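Local coordinates for protein probable enoyl-CoA hydratase/isomerase (Mycobacterium abscessus, PDB 3SWX) that probably hydrates or isomerises the double bond of enoyl-CoA thioesters, as a trimeric member of the crotonase-like enoyl-CoA hydratase/isomerase family, at residues B[11-16]-B[20-25]; B[56-61]-B[195-200]; B[104-109]-B[202-207]; B[43-48]-B[91-96]. All blocks are in the same frame, centred on the assembly; numbering follows the deposited sequence.

All four contacts belong to the crotonase-type core of one subunit. Contact 1 is the hairpin at the edge of the main sheet. Its strand 19-24 lies beside strand 56-61 of contact 2, and Leu20 O is 2.8 Å from Val58 N. Strand 56-61 in turn lies beside strand 105-109 of contact 3, where Ala57 O is 2.7 Å from Leu106 N. Contacts 2 and 3 share helix 193-205, and their centres are about 6 Å apart. Contact 4 centres about 16 Å from each of them. It packs on the sheet through Ile22 CD1 and Leu45 CD2, 3.8 Å apart, and its loop binds a 1,2-ethanediol.

Contact 1: B[11-16]-B[20-25]; sequences LRIRRD and LVIGLN
Ile13 bridges two residues of strand 19-24 with two branches. CG1 lies beside the backbone N (chi1 -70°), and CD1 at its end meets Ile22 CG1 at 4.1 Å. These two isoleucines lie side by side and point the same way. The other branch, CG2, touches Leu20 CD1 at 4.0 Å, where the two side chains run aslant. Leu20 also brings CD1 near CG of Arg15. At the far end Leu11 CD2 meets Leu24 CD2 at 4.0 Å, again side by side. Helix 35-50 packs on this face at Leu11, Ile13 and Ile22, while Arg15 forms a salt bridge with Asp51. The two strands form the antiparallel beta hairpin at the edge of the main sheet. Arg12 pairs with Gly23 and Arg14 with Val21, each through two backbone hydrogen bonds. Arg12 and Arg14 rise from the other face. Their guanidinium groups lie face to face, Arg12 CZ 3.7 Å above the Arg14 plane and over its centre. The Arg14 chain bends at chi3 (-85°) to turn its group over Arg12. Water 1 sits at the edge of the Arg14 group. It accepts from Arg14 NE at 2.9 Å and donates to Arg12 O and Val21 O. Glu62 forms a salt bridge with Arg12 NH1, which probably offsets part of the like charge. Tyr60 OH hydrogen-bonds Arg14 NH2.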
loop_
_atom_site.group_PDB
_atom_site.type_symbol
_atom_site.label_atom_id
_atom_site.label_comp_id
_atom_site.label_asym_id
_atom_site.label_seq_id
_atom_site.Cartn_x
_atom_site.Cartn_y
_atom_site.Cartn_z
ATOM N N LEU B 11 -31.896 -8.785 9.148
ATOM C CA LEU B 11 -30.692 -8.820 9.985
ATOM C C LEU B 11 -30.972 -9.423 11.354
ATOM O O LEU B 11 -32.023 -9.176 11.934
ATOM C CB LEU B 11 -30.148 -7.413 10.218
ATOM C CG LEU B 11 -29.980 -6.553 8.985
ATOM C CD1 LEU B 11 -29.662 -5.117 9.412
ATOM C CD2 LEU B 11 -28.890 -7.171 8.148
ATOM N N ARG B 12 -30.004 -10.180 11.858
ATOM C CA ARG B 12 -30.032 -10.670 13.200
ATOM C C ARG B 12 -29.076 -9.813 14.030
ATOM O O ARG B 12 -27.856 -9.817 13.796
ATOM C CB ARG B 12 -29.589 -12.133 13.241
ATOM C CG ARG B 12 -29.613 -12.721 14.636
ATOM C CD ARG B 12 -28.812 -13.997 14.692
ATOM N NE ARG B 12 -28.931 -14.638 15.994
ATOM C CZ ARG B 12 -28.347 -15.781 16.331
ATOM N NH1 ARG B 12 -27.589 -16.439 15.464
ATOM N NH2 ARG B 12 -28.511 -16.272 17.548
ATOM N N ILE B 13 -29.624 -9.087 14.994
ATOM C CA ILE B 13 -28.837 -8.180 15.790
ATOM C C ILE B 13 -28.768 -8.610 17.253
ATOM O O ILE B 13 -29.783 -8.960 17.856
ATOM C CB ILE B 13 -29.385 -6.734 15.653
ATOM C CG1 ILE B 13 -29.081 -6.226 14.228
ATOM C CG2 ILE B 13 -28.781 -5.822 16.729
ATOM C CD1 ILE B 13 -28.912 -4.745 14.094
ATOM N N ARG B 14 -27.563 -8.577 17.810
ATOM C CA ARG B 14 -27.364 -8.814 19.223
ATOM C C ARG B 14 -26.324 -7.848 19.733
ATOM O O ARG B 14 -25.552 -7.288 18.929
ATOM C CB ARG B 14 -26.866 -10.243 19.472
ATOM C CG ARG B 14 -27.800 -11.346 19.008
ATOM C CD ARG B 14 -27.101 -12.683 19.017
ATOM N NE ARG B 14 -26.342 -12.915 17.789
ATOM C CZ ARG B 14 -25.451 -13.893 17.613
ATOM N NH1 ARG B 14 -25.159 -14.739 18.585
ATOM N NH2 ARG B 14 -24.831 -14.017 16.452
ATOM N N ARG B 15 -26.303 -7.677 21.058
ATOM C CA ARG B 15 -25.290 -6.884 21.763
ATOM C C ARG B 15 -24.547 -7.729 22.770
ATOM O O ARG B 15 -25.155 -8.469 23.537
ATOM C CB ARG B 15 -25.933 -5.771 22.568
ATOM C CG ARG B 15 -26.423 -4.615 21.803
ATOM C CD ARG B 15 -26.606 -3.454 22.754
ATOM N NE ARG B 15 -27.199 -2.308 22.083
ATOM C CZ ARG B 15 -27.058 -1.043 22.481
ATOM N NH1 ARG B 15 -26.324 -0.723 23.549
ATOM N NH2 ARG B 15 -27.651 -0.091 21.793
ATOM N N ASP B 16 -23.234 -7.586 22.777
ATOM C CA ASP B 16 -22.365 -8.223 23.734
ATOM C C ASP B 16 -21.583 -7.089 24.381
ATOM O O ASP B 16 -20.470 -6.724 23.942
ATOM C CB ASP B 16 -21.456 -9.216 22.996
ATOM C CG ASP B 16 -20.528 -9.987 23.916
ATOM O OD1 ASP B 16 -20.686 -9.903 25.149
ATOM O OD2 ASP B 16 -19.642 -10.692 23.372
ATOM N N LEU B 20 -21.568 -4.393 19.122
ATOM C CA LEU B 20 -22.741 -4.737 18.315
ATOM C C LEU B 20 -22.407 -5.867 17.350
ATOM O O LEU B 20 -21.355 -5.843 16.693
ATOM C CB LEU B 20 -23.200 -3.536 17.495
ATOM C CG LEU B 20 -24.589 -3.626 16.855
ATOM C CD1 LEU B 20 -25.644 -3.611 17.933
ATOM C CD2 LEU B 20 -24.797 -2.421 15.926
ATOM N N VAL B 21 -23.282 -6.858 17.281
ATOM C CA VAL B 21 -23.089 -8.010 16.397
ATOM C C VAL B 21 -24.268 -8.075 15.420
ATOM O O VAL B 21 -25.404 -8.313 15.814
ATOM C CB VAL B 21 -22.950 -9.337 17.207
ATOM C CG1 VAL B 21 -22.661 -10.523 16.300
ATOM C CG2 VAL B 21 -21.837 -9.232 18.253
ATOM N N ILE B 22 -23.981 -7.854 14.140
ATOM C CA ILE B 22 -25.003 -7.802 13.110
ATOM C C ILE B 22 -24.796 -8.957 12.182
ATOM O O ILE B 22 -23.692 -9.125 11.626
ATOM C CB ILE B 22 -24.891 -6.523 12.255
ATOM C CG1 ILE B 22 -24.981 -5.266 13.135
ATOM C CG2 ILE B 22 -25.955 -6.524 11.125
ATOM C CD1 ILE B 22 -24.458 -3.983 12.419
ATOM N N GLY B 23 -25.850 -9.754 12.006
ATOM C CA GLY B 23 -25.803 -10.906 11.117
ATOM C C GLY B 23 -26.699 -10.700 9.906
ATOM O O GLY B 23 -27.894 -10.436 10.056
ATOM N N LEU B 24 -26.119 -10.764 8.709
ATOM C CA LEU B 24 -26.934 -10.810 7.505
ATOM C C LEU B 24 -27.795 -12.053 7.639
ATOM O O LEU B 24 -27.294 -13.149 7.924
ATOM C CB LEU B 24 -26.086 -10.862 6.231
ATOM C CG LEU B 24 -25.017 -9.768 6.017
ATOM C CD1 LEU B 24 -24.289 -10.018 4.692
ATOM C CD2 LEU B 24 -25.619 -8.338 6.081
ATOM N N ASN B 25 -29.093 -11.904 7.455
ATOM C CA ASN B 25 -29.989 -13.011 7.783
ATOM C C ASN B 25 -31.026 -13.310 6.698
ATOM O O ASN B 25 -32.220 -13.301 6.967
ATOM C CB ASN B 25 -30.649 -12.761 9.163
ATOM C CG ASN B 25 -31.347 -14.002 9.704
ATOM O OD1 ASN B 25 -30.985 -15.120 9.347
ATOM N ND2 ASN B 25 -32.355 -13.812 10.539
HETATM O O HOH W 1 -26.232 -11.047 15.542
#

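Contact 2: B[56-61]-B[195-200]; sequences AAVLYG and DTAIAI
Strand 56-61 and segment 195-200 of helix 193-205 come nearest at Val58 and Ile198, whose CA atoms are 6.5 Å apart. The helix lies against one face of the mixed sheet of the crotonase-like fold, and Val58 is the strand residue that touches 195-200. Its CB points toward the helix, and its two methyls divide the work. CG1 is anti to the backbone N (chi1 170°) and meets the methyl CB of Ala197 at 4.0 Å. CG2 lies beside the backbone N and touches more of the helix. It is 3.8 Å from the carbonyl oxygen Ala197 O. It is also 4.0 Å from both CA and CG1 of Ile198. In Ile198 the CG1 branch lies beside the backbone N (chi1 -68°), and this CG1 carries the side-chain contact to the valine. Val58 therefore fits against the helix surface at two successive residues. The same helix spans neighbouring strands: Ile198 packs on Val21 of strand 19-24, Ala197 on Ala108 of 105-109 and Ile128 of 126-130. Ile200 packs on Thr169 of the second subunit. The strand itself is held from the side, since the Val58 backbone bonds to Leu20 and Ile22. The small side chain of Ala197 is consistent with the close approach of the helix. The side chains meet through apolar groups alone, and no polar bond joins the two segments, so shape and the burial of methyl groups hold them.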
loop_
_atom_site.group_PDB
_atom_site.type_symbol
_atom_site.label_atom_id
_atom_site.label_comp_id
_atom_site.label_asym_id
_atom_site.label_seq_id
_atom_site.Cartn_x
_atom_site.Cartn_y
_atom_site.Cartn_z
ATOM N N ALA B 56 -17.599 -0.864 19.159
ATOM C CA ALA B 56 -17.160 -1.695 18.035
ATOM C C ALA B 56 -18.364 -2.431 17.457
ATOM O O ALA B 56 -19.364 -2.619 18.139
ATOM C CB ALA B 56 -16.116 -2.683 18.474
ATOM N N ALA B 57 -18.283 -2.816 16.193
ATOM C CA ALA B 57 -19.336 -3.589 15.563
ATOM C C ALA B 57 -18.728 -4.723 14.717
ATOM O O ALA B 57 -17.713 -4.531 14.040
ATOM C CB ALA B 57 -20.258 -2.696 14.702
ATOM N N VAL B 58 -19.406 -5.871 14.741
ATOM C CA VAL B 58 -19.009 -7.080 14.023
ATOM C C VAL B 58 -20.115 -7.417 13.038
ATOM O O VAL B 58 -21.272 -7.472 13.421
ATOM C CB VAL B 58 -18.805 -8.243 14.994
ATOM C CG1 VAL B 58 -18.631 -9.552 14.256
ATOM C CG2 VAL B 58 -17.588 -7.982 15.856
ATOM N N LEU B 59 -19.752 -7.610 11.766
ATOM C CA LEU B 59 -20.691 -7.949 10.712
ATOM C C LEU B 59 -20.274 -9.290 10.103
ATOM O O LEU B 59 -19.104 -9.483 9.749
ATOM C CB LEU B 59 -20.703 -6.861 9.632
ATOM C CG LEU B 59 -21.565 -7.112 8.383
ATOM C CD1 LEU B 59 -23.041 -7.274 8.739
ATOM C CD2 LEU B 59 -21.373 -5.943 7.410
ATOM N N TYR B 60 -21.230 -10.217 10.042
ATOM C CA TYR B 60 -21.017 -11.571 9.519
ATOM C C TYR B 60 -22.301 -11.943 8.782
ATOM O O TYR B 60 -23.245 -11.140 8.725
ATOM C CB TYR B 60 -20.718 -12.565 10.656
ATOM C CG TYR B 60 -21.936 -12.868 11.482
ATOM C CD1 TYR B 60 -22.417 -11.940 12.409
ATOM C CD2 TYR B 60 -22.637 -14.070 11.315
ATOM C CE1 TYR B 60 -23.545 -12.196 13.133
ATOM C CE2 TYR B 60 -23.757 -14.334 12.042
ATOM C CZ TYR B 60 -24.211 -13.395 12.954
ATOM O OH TYR B 60 -25.344 -13.646 13.686
ATOM N N GLY B 61 -22.331 -13.135 8.201
ATOM C CA GLY B 61 -23.532 -13.645 7.543
ATOM C C GLY B 61 -24.013 -14.954 8.156
ATOM O O GLY B 61 -23.200 -15.802 8.451
ATOM N N ASP B 195 -16.684 -15.563 16.317
ATOM C CA ASP B 195 -16.102 -15.468 17.674
ATOM C C ASP B 195 -14.714 -14.813 17.711
ATOM O O ASP B 195 -14.409 -14.120 18.670
ATOM C CB ASP B 195 -16.032 -16.832 18.359
ATOM C CG ASP B 195 -17.414 -17.410 18.655
ATOM O OD1 ASP B 195 -18.389 -16.640 18.814
ATOM O OD2 ASP B 195 -17.511 -18.637 18.711
ATOM N N THR B 196 -13.883 -15.024 16.687
ATOM C CA THR B 196 -12.575 -14.385 16.657
ATOM C C THR B 196 -12.766 -12.888 16.472
ATOM O O THR B 196 -12.120 -12.096 17.174
ATOM C CB THR B 196 -11.638 -14.990 15.579
ATOM O OG1 THR B 196 -11.452 -16.382 15.856
ATOM C CG2 THR B 196 -10.259 -14.301 15.560
ATOM N N ALA B 197 -13.685 -12.502 15.589
ATOM C CA ALA B 197 -13.953 -11.083 15.355
ATOM C C ALA B 197 -14.518 -10.376 16.607
ATOM O O ALA B 197 -14.128 -9.253 16.902
ATOM C CB ALA B 197 -14.894 -10.895 14.148
ATOM N N ILE B 198 -15.402 -11.040 17.354
ATOM C CA ILE B 198 -15.963 -10.459 18.596
ATOM C C ILE B 198 -14.869 -10.344 19.663
ATOM O O ILE B 198 -14.803 -9.352 20.381
ATOM C CB ILE B 198 -17.155 -11.279 19.134
ATOM C CG1 ILE B 198 -18.360 -11.184 18.199
ATOM C CG2 ILE B 198 -17.582 -10.839 20.573
ATOM C CD1 ILE B 198 -19.377 -12.323 18.405
ATOM N N ALA B 199 -13.988 -11.340 19.778
ATOM C CA ALA B 199 -12.919 -11.223 20.774
ATOM C C ALA B 199 -12.084 -9.956 20.477
ATOM O O ALA B 199 -11.750 -9.184 21.396
ATOM C CB ALA B 199 -12.035 -12.496 20.827
ATOM N N ILE B 200 -11.774 -9.725 19.198
ATOM C CA ILE B 200 -10.975 -8.559 18.819
ATOM C C ILE B 200 -11.738 -7.260 19.066
ATOM O O ILE B 200 -11.162 -6.265 19.505
ATOM C CB ILE B 200 -10.488 -8.621 17.341
ATOM C CG1 ILE B 200 -9.559 -9.826 17.128
ATOM C CG2 ILE B 200 -9.731 -7.325 16.995
ATOM C CD1 ILE B 200 -9.417 -10.271 15.663
#

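Contact 3: B[104-109]-B[202-207]; sequences PLLVAV and QTIARQ
This is a small, buried apolar contact between segment 104-109, on strand 105-109, and segment 202-207, on helix 193-205. Ile204 carries the helix side. Its CG2 is anti to the backbone N and meets the ring carbon Pro104 CG at 3.9 Å. The two side chains slide past each other in opposite directions. The other branch, CG1, lies beside the backbone N (chi1 -69°). It carries Ile204 CD1 to within a looser 4.3 Å of Leu106 CD1. Pro104 and Leu106 both point toward the helix, so Ile204 spans Pro104 and, two residues on, Leu106. Around Ile204 the chain is tied together by its own bonds. Thr203 O accepts from Arg206 N at 3.1 Å and from Gln207 NE2 at 2.8 Å. These donors reach it from opposite faces of its carbonyl plane. Gln207 OE1 bonds Asn141 ND2 of the second subunit, which places this region at a trimer interface. Thr169 of that subunit also packs on Ile204. Within the chain, Val212 of helix 209-225 touches both Pro104 and Ile204, while Ile126 of the neighbouring strand 126-130 packs on Leu106 and Ile204.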
loop_
_atom_site.group_PDB
_atom_site.type_symbol
_atom_site.label_atom_id
_atom_site.label_comp_id
_atom_site.label_asym_id
_atom_site.label_seq_id
_atom_site.Cartn_x
_atom_site.Cartn_y
_atom_site.Cartn_z
ATOM N N PRO B 104 -15.228 1.612 14.964
ATOM C CA PRO B 104 -14.712 0.444 14.249
ATOM C C PRO B 104 -15.776 -0.512 13.732
ATOM O O PRO B 104 -16.814 -0.691 14.368
ATOM C CB PRO B 104 -13.809 -0.226 15.284
ATOM C CG PRO B 104 -13.416 0.870 16.208
ATOM C CD PRO B 104 -14.650 1.706 16.317
ATOM N N LEU B 105 -15.525 -1.066 12.551
ATOM C CA LEU B 105 -16.315 -2.146 11.978
ATOM C C LEU B 105 -15.398 -3.334 11.652
ATOM O O LEU B 105 -14.367 -3.191 11.001
ATOM C CB LEU B 105 -17.042 -1.687 10.725
ATOM C CG LEU B 105 -17.932 -2.730 10.030
ATOM C CD1 LEU B 105 -19.144 -3.208 10.865
ATOM C CD2 LEU B 105 -18.412 -2.222 8.638
ATOM N N LEU B 106 -15.764 -4.511 12.137
ATOM C CA LEU B 106 -15.036 -5.710 11.802
ATOM C C LEU B 106 -15.954 -6.572 10.954
ATOM O O LEU B 106 -17.164 -6.603 11.177
ATOM C CB LEU B 106 -14.608 -6.464 13.070
ATOM C CG LEU B 106 -13.704 -5.703 14.052
ATOM C CD1 LEU B 106 -14.539 -4.821 15.008
ATOM C CD2 LEU B 106 -12.833 -6.665 14.831
ATOM N N VAL B 107 -15.389 -7.262 9.973
ATOM C CA VAL B 107 -16.181 -8.168 9.140
ATOM C C VAL B 107 -15.619 -9.583 9.204
ATOM O O VAL B 107 -14.426 -9.794 9.012
ATOM C CB VAL B 107 -16.286 -7.667 7.678
ATOM C CG1 VAL B 107 -16.796 -8.769 6.756
ATOM C CG2 VAL B 107 -17.211 -6.439 7.607
ATOM N N ALA B 108 -16.495 -10.537 9.509
ATOM C CA ALA B 108 -16.138 -11.947 9.619
ATOM C C ALA B 108 -16.767 -12.684 8.444
ATOM O O ALA B 108 -17.982 -12.656 8.290
ATOM C CB ALA B 108 -16.660 -12.535 10.948
ATOM N N VAL B 109 -15.936 -13.353 7.636
ATOM C CA VAL B 109 -16.391 -13.997 6.412
ATOM C C VAL B 109 -16.113 -15.506 6.403
ATOM O O VAL B 109 -15.184 -15.994 7.034
ATOM C CB VAL B 109 -15.793 -13.334 5.100
ATOM C CG1 VAL B 109 -16.091 -11.811 5.042
ATOM C CG2 VAL B 109 -14.283 -13.611 4.930
ATOM N N GLN B 202 -13.959 -6.864 21.374
ATOM C CA GLN B 202 -13.922 -6.643 22.819
ATOM C C GLN B 202 -12.587 -6.013 23.255
ATOM O O GLN B 202 -12.557 -5.181 24.167
ATOM C CB GLN B 202 -14.177 -7.947 23.583
ATOM C CG GLN B 202 -15.579 -8.523 23.421
ATOM C CD GLN B 202 -16.693 -7.640 24.000
ATOM O OE1 GLN B 202 -16.428 -6.652 24.698
ATOM N NE2 GLN B 202 -17.954 -7.991 23.684
ATOM N N THR B 203 -11.490 -6.402 22.612
ATOM C CA THR B 203 -10.194 -5.787 22.934
ATOM C C THR B 203 -10.231 -4.318 22.605
ATOM O O THR B 203 -9.781 -3.487 23.404
ATOM C CB THR B 203 -9.037 -6.459 22.198
ATOM O OG1 THR B 203 -9.001 -7.833 22.593
ATOM C CG2 THR B 203 -7.710 -5.801 22.563
ATOM N N ILE B 204 -10.808 -4.005 21.446
ATOM C CA ILE B 204 -10.998 -2.616 21.020
ATOM C C ILE B 204 -11.823 -1.862 22.045
ATOM O O ILE B 204 -11.484 -0.723 22.417
ATOM C CB ILE B 204 -11.654 -2.529 19.616
ATOM C CG1 ILE B 204 -10.672 -3.015 18.548
ATOM C CG2 ILE B 204 -12.030 -1.086 19.287
ATOM C CD1 ILE B 204 -11.232 -3.032 17.135
ATOM N N ALA B 205 -12.883 -2.516 22.525
ATOM C CA ALA B 205 -13.792 -1.921 23.504
ATOM C C ALA B 205 -13.192 -1.701 24.904
ATOM O O ALA B 205 -13.751 -0.941 25.696
ATOM C CB ALA B 205 -15.102 -2.750 23.588
ATOM N N ARG B 206 -12.082 -2.365 25.225
ATOM C CA ARG B 206 -11.358 -2.102 26.473
ATOM C C ARG B 206 -10.423 -0.883 26.340
ATOM O O ARG B 206 -9.897 -0.393 27.340
ATOM C CB ARG B 206 -10.525 -3.322 26.920
ATOM C CG ARG B 206 -11.325 -4.571 27.253
ATOM C CD ARG B 206 -10.488 -5.625 27.980
ATOM N NE ARG B 206 -9.414 -6.153 27.140
ATOM C CZ ARG B 206 -9.549 -7.138 26.244
ATOM N NH1 ARG B 206 -8.484 -7.528 25.554
ATOM N NH2 ARG B 206 -10.726 -7.737 26.031
ATOM N N GLN B 207 -10.214 -0.388 25.112
ATOM C CA GLN B 207 -9.352 0.773 24.907
ATOM C C GLN B 207 -10.164 2.067 24.991
ATOM O O GLN B 207 -11.401 2.047 25.033
ATOM C CB GLN B 207 -8.629 0.670 23.566
ATOM C CG GLN B 207 -8.111 -0.746 23.278
ATOM C CD GLN B 207 -7.261 -1.306 24.405
ATOM O OE1 GLN B 207 -6.383 -0.620 24.933
ATOM N NE2 GLN B 207 -7.506 -2.556 24.765
#

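Contact 4: B[43-48]-B[91-96]; sequences LALGEY and INPWQV. With EDO (1,2-ethanediol), chain D.
Helix 35-50 here packs against the loop that runs from helix 76-81 to strand 105-109. Leu45 and Ile91 meet first: Leu45 CB is 3.7 Å from Ile91 CG2. This methyl sits between the backbone N and the carbonyl carbon of Ile91, and it also approaches Gly46 N at 3.8 Å. Gly46 has no side chain, and the loop comes close, with its CA 5.2 Å from that of Ile91. Further out, Leu45 CD1 reaches Pro93 CB at 3.7 Å, with the two side chains at a slant. Leu120 of helix 116-123 also packs on Pro93. Around the proline the loop is held by its own bonds. Asn92 OD1 accepts from Trp94 N at 2.9 Å, and this donor stands above the amide plane of Asn92. Gln95 NE2 bonds Pro93 O from above the carbonyl plane. Asn92 ND2 donates to O1 of a 1,2-ethanediol at 3.1 Å, probably from the crystallisation liquor, and also bonds Asp97. Trp94 meets Phe33 edge-to-face. Gln95 N donates to Asn92 O at 2.8 Å, so an Asx turn at Asn92 overlaps a type I beta turn from Asn92 to Gln95.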
loop_
_atom_site.group_PDB
_atom_site.type_symbol
_atom_site.label_atom_id
_atom_site.label_comp_id
_atom_site.label_asym_id
_atom_site.label_seq_id
_atom_site.Cartn_x
_atom_site.Cartn_y
_atom_site.Cartn_z
ATOM N N LEU B 43 -29.492 1.372 7.964
ATOM C CA LEU B 43 -30.078 1.866 9.217
ATOM C C LEU B 43 -29.300 1.369 10.436
ATOM O O LEU B 43 -28.949 2.165 11.327
ATOM C CB LEU B 43 -31.552 1.466 9.337
ATOM C CG LEU B 43 -32.499 2.192 8.371
ATOM C CD1 LEU B 43 -33.937 1.618 8.404
ATOM C CD2 LEU B 43 -32.522 3.698 8.681
ATOM N N ALA B 44 -29.011 0.068 10.467
ATOM C CA ALA B 44 -28.328 -0.533 11.597
ATOM C C ALA B 44 -26.990 0.150 11.843
ATOM O O ALA B 44 -26.654 0.492 12.984
ATOM C CB ALA B 44 -28.141 -2.039 11.381
ATOM N N LEU B 45 -26.243 0.388 10.770
ATOM C CA LEU B 45 -24.941 1.040 10.884
ATOM C C LEU B 45 -25.073 2.508 11.255
ATOM O O LEU B 45 -24.230 3.045 11.969
ATOM C CB LEU B 45 -24.130 0.840 9.614
ATOM C CG LEU B 45 -23.682 -0.610 9.375
ATOM C CD1 LEU B 45 -22.935 -0.733 8.057
ATOM C CD2 LEU B 45 -22.827 -1.131 10.542
ATOM N N GLY B 46 -26.147 3.154 10.808
ATOM C CA GLY B 46 -26.428 4.549 11.214
ATOM C C GLY B 46 -26.780 4.637 12.693
ATOM O O GLY B 46 -26.312 5.524 13.409
ATOM N N GLU B 47 -27.603 3.696 13.151
ATOM C CA GLU B 47 -27.884 3.533 14.578
ATOM C C GLU B 47 -26.579 3.320 15.359
ATOM O O GLU B 47 -26.359 3.936 16.415
ATOM C CB GLU B 47 -28.818 2.342 14.788
ATOM C CG GLU B 47 -29.643 2.378 16.043
ATOM C CD GLU B 47 -31.103 2.699 15.752
ATOM O OE1 GLU B 47 -31.759 1.883 15.051
ATOM O OE2 GLU B 47 -31.582 3.767 16.213
ATOM N N TYR B 48 -25.700 2.467 14.831
ATOM C CA TYR B 48 -24.433 2.181 15.503
ATOM C C TYR B 48 -23.647 3.483 15.714
ATOM O O TYR B 48 -23.178 3.783 16.821
ATOM C CB TYR B 48 -23.629 1.130 14.705
ATOM C CG TYR B 48 -22.183 0.982 15.121
ATOM C CD1 TYR B 48 -21.839 0.739 16.450
ATOM C CD2 TYR B 48 -21.150 1.075 14.176
ATOM C CE1 TYR B 48 -20.510 0.615 16.838
ATOM C CE2 TYR B 48 -19.818 0.957 14.552
ATOM C CZ TYR B 48 -19.502 0.716 15.890
ATOM O OH TYR B 48 -18.190 0.580 16.279
ATOM N N ILE B 91 -26.396 5.056 6.973
ATOM C CA ILE B 91 -25.164 5.344 6.268
ATOM C C ILE B 91 -24.908 4.221 5.271
ATOM O O ILE B 91 -25.082 3.054 5.604
ATOM C CB ILE B 91 -23.961 5.472 7.231
ATOM C CG1 ILE B 91 -22.704 5.836 6.451
ATOM C CG2 ILE B 91 -23.724 4.156 8.048
ATOM C CD1 ILE B 91 -21.522 6.184 7.351
ATOM N N ASN B 92 -24.514 4.571 4.048
ATOM C CA ASN B 92 -24.174 3.564 3.057
ATOM C C ASN B 92 -23.138 2.597 3.669
ATOM O O ASN B 92 -22.055 3.016 4.054
ATOM C CB ASN B 92 -23.663 4.214 1.752
ATOM C CG ASN B 92 -23.393 3.215 0.666
ATOM O OD1 ASN B 92 -23.203 2.039 0.928
ATOM N ND2 ASN B 92 -23.328 3.682 -0.565
ATOM N N PRO B 93 -23.495 1.307 3.796
ATOM C CA PRO B 93 -22.559 0.364 4.417
ATOM C C PRO B 93 -21.212 0.288 3.700
ATOM O O PRO B 93 -20.211 0.070 4.357
ATOM C CB PRO B 93 -23.297 -0.980 4.346
ATOM C CG PRO B 93 -24.754 -0.594 4.318
ATOM C CD PRO B 93 -24.780 0.668 3.469
ATOM N N TRP B 94 -21.207 0.506 2.381
ATOM C CA TRP B 94 -19.971 0.560 1.592
ATOM C C TRP B 94 -19.226 1.897 1.709
ATOM O O TRP B 94 -18.063 2.008 1.277
ATOM C CB TRP B 94 -20.255 0.196 0.118
ATOM C CG TRP B 94 -20.588 -1.246 0.001
ATOM C CD1 TRP B 94 -19.744 -2.258 -0.297
ATOM C CD2 TRP B 94 -21.865 -1.844 0.260
ATOM N NE1 TRP B 94 -20.420 -3.467 -0.272
ATOM C CE2 TRP B 94 -21.725 -3.227 0.068
ATOM C CE3 TRP B 94 -23.123 -1.335 0.614
ATOM C CZ2 TRP B 94 -22.793 -4.112 0.239
ATOM C CZ3 TRP B 94 -24.182 -2.225 0.780
ATOM C CH2 TRP B 94 -24.008 -3.588 0.592
ATOM N N GLN B 95 -19.881 2.896 2.295
ATOM C CA GLN B 95 -19.222 4.143 2.700
ATOM C C GLN B 95 -18.432 4.809 1.548
ATOM O O GLN B 95 -17.297 5.262 1.719
ATOM C CB GLN B 95 -18.337 3.898 3.917
ATOM C CG GLN B 95 -19.094 3.315 5.117
ATOM C CD GLN B 95 -18.177 2.818 6.211
ATOM O OE1 GLN B 95 -17.416 3.588 6.794
ATOM N NE2 GLN B 95 -18.228 1.523 6.485
ATOM N N VAL B 96 -19.082 4.888 0.399
ATOM C CA VAL B 96 -18.540 5.507 -0.812
ATOM C C VAL B 96 -19.346 6.726 -1.292
ATOM O O VAL B 96 -19.209 7.121 -2.442
ATOM C CB VAL B 96 -18.488 4.494 -1.973
ATOM C CG1 VAL B 96 -17.400 3.487 -1.764
ATOM C CG2 VAL B 96 -19.846 3.812 -2.154
HETATM C C1 EDO D . -23.396 0.679 -3.247
HETATM O O1 EDO D . -23.419 2.123 -3.294
HETATM C C2 EDO D . -24.808 0.076 -3.226
HETATM O O2 EDO D . -25.806 0.952 -3.786
#